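Local coordinates for SA0254 protein (Staphylococcus aureus subsp. aureus, PDB 2OOI) that is of unknown function but carries a UTRA domain, the effector-sensing module of GntR-family (HutC-type) transcription regulators, and so probably binds a small regulatory ligand, at residues Ser86-Asp89 with Tyr90-Ser93. Numbering follows the deposited sequence.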
loop_
_atom_site.group_PDB
_atom_site.type_symbol
_atom_site.label_atom_id
_atom_site.label_comp_id
_atom_site.label_asym_id
_atom_site.label_seq_id
_atom_site.Cartn_x
_atom_site.Cartn_y
_atom_site.Cartn_z
ATOM N N SER B 86 3.070 -13.562 -18.399
ATOM C CA SER B 86 2.085 -12.580 -17.957
ATOM C C SER B 86 0.684 -13.044 -18.264
ATOM O O SER B 86 0.290 -13.121 -19.429
ATOM C CB SER B 86 2.288 -11.247 -18.662
ATOM O OG SER B 86 1.201 -10.370 -18.383
ATOM N N ILE B 87 -0.081 -13.327 -17.222
ATOM C CA ILE B 87 -1.451 -13.797 -17.401
ATOM C C ILE B 87 -2.295 -12.654 -17.936
ATOM O O ILE B 87 -3.179 -12.844 -18.745
ATOM C CB ILE B 87 -2.043 -14.323 -16.091
ATOM C CG1 ILE B 87 -1.304 -15.598 -15.687
ATOM C CG2 ILE B 87 -3.554 -14.539 -16.221
ATOM C CD1 ILE B 87 -1.684 -16.118 -14.312
ATOM N N PHE B 88 -1.988 -11.454 -17.520
ATOM C CA PHE B 88 -2.769 -10.314 -17.956
ATOM C C PHE B 88 -2.557 -9.925 -19.442
ATOM O O PHE B 88 -3.494 -9.439 -20.081
ATOM C CB PHE B 88 -2.617 -9.163 -16.926
ATOM C CG PHE B 88 -3.257 -9.521 -15.583
ATOM C CD1 PHE B 88 -4.660 -9.359 -15.387
ATOM C CD2 PHE B 88 -2.485 -9.892 -14.496
ATOM C CE1 PHE B 88 -5.272 -9.605 -14.160
ATOM C CE2 PHE B 88 -3.096 -10.147 -13.266
ATOM C CZ PHE B 88 -4.507 -9.990 -13.099
ATOM N N ASP B 89 -1.370 -10.186 -20.002
ATOM C CA ASP B 89 -1.148 -9.965 -21.430
ATOM C C ASP B 89 -1.934 -10.981 -22.215
ATOM O O ASP B 89 -2.558 -10.638 -23.213
ATOM C CB ASP B 89 0.340 -10.082 -21.842
ATOM C CG ASP B 89 1.209 -8.984 -21.255
ATOM O OD1 ASP B 89 0.671 -7.962 -20.747
ATOM O OD2 ASP B 89 2.450 -9.152 -21.302
ATOM N N TYR B 90 -1.878 -12.236 -21.780
ATOM C CA TYR B 90 -2.673 -13.285 -22.410
ATOM C C TYR B 90 -4.139 -12.888 -22.395
ATOM O O TYR B 90 -4.819 -12.911 -23.429
ATOM C CB TYR B 90 -2.459 -14.617 -21.698
ATOM C CG TYR B 90 -3.420 -15.735 -22.064
ATOM C CD1 TYR B 90 -4.527 -16.013 -21.259
ATOM C CD2 TYR B 90 -3.203 -16.556 -23.183
ATOM C CE1 TYR B 90 -5.391 -17.039 -21.564
ATOM C CE2 TYR B 90 -4.087 -17.608 -23.494
ATOM C CZ TYR B 90 -5.179 -17.835 -22.675
ATOM O OH TYR B 90 -6.073 -18.855 -22.938
ATOM N N LEU B 91 -4.613 -12.482 -21.226
ATOM C CA LEU B 91 -6.002 -12.115 -21.089
ATOM C C LEU B 91 -6.397 -11.008 -22.070
ATOM O O LEU B 91 -7.421 -11.111 -22.719
ATOM C CB LEU B 91 -6.317 -11.750 -19.637
ATOM C CG LEU B 91 -6.221 -12.811 -18.524
ATOM C CD1 LEU B 91 -6.436 -12.268 -17.115
ATOM C CD2 LEU B 91 -7.123 -13.964 -18.795
ATOM N N GLU B 92 -5.587 -9.968 -22.212
ATOM C CA GLU B 92 -5.919 -8.875 -23.148
ATOM C C GLU B 92 -5.533 -9.157 -24.600
ATOM O O GLU B 92 -6.314 -8.899 -25.499
ATOM C CB GLU B 92 -5.284 -7.558 -22.714
ATOM C CG GLU B 92 -5.858 -7.001 -21.440
ATOM C CD GLU B 92 -5.164 -5.703 -20.996
ATOM O OE1 GLU B 92 -4.201 -5.287 -21.694
ATOM O OE2 GLU B 92 -5.563 -5.115 -19.945
ATOM N N SER B 93 -4.336 -9.678 -24.831
ATOM C CA SER B 93 -3.864 -9.910 -26.193
ATOM C C SER B 93 -4.551 -11.084 -26.858
ATOM O O SER B 93 -4.976 -10.971 -27.991
ATOM C CB SER B 93 -2.354 -10.134 -26.219
ATOM O OG SER B 93 -1.691 -9.139 -25.449
#
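Leu91 lies alongside Ile87 and Phe88, one turn further along the same short helix, and its branches carry the apolar part of this local contact. From CB outward, the leucine first passes the carbonyl oxygens of the preceding turn: Leu91 CB sits 3.4 Å from Ile87 O and also borders Phe88 O. CG then swings back beside the backbone N (chi1 -65°), which keeps CG beside Ile87 O and Ile87 CG2. At the tip one methyl does the touching: Leu91 CD1 meets both Ile87 CG2 and Phe88 CD1, each at 3.8 Å, approaching the phenyl ring obliquely, while Leu91 CD2 only skirts Ile87 O at a longer distance. All three side chains point the same way, toward the sheet: Ile87 reaches Leu52 and Arg54, Leu91 touches Phe142, and the Phe88 ring meets Phe134, with a zinc ion near its side chain.

The backbone beneath is tied in steps of four residues. Leu91 N donates to Ile87 O at 2.9 Å and Glu92 N to Phe88 O at 3.0 Å, whereas the bond from Tyr90 N to Ser86 O is weak. Asp89 O receives two donors from Ser93: the backbone N, and OG at 2.8 Å, which comes from above the carbonyl plane. Tyr90 turns its ring off another side of the helix, and its OH is hydrogen-bonded to Tyr77 O.

At the start of the helix, Ser86 OG accepts Asp89 N at 3.0 Å (N-H...O angle 154°), satisfying an amide of the first turn. The whole is an N-capped, amphipathic alpha-helix, here 87-94, packed by its apolar side against the antiparallel sheet of the UTRA domain.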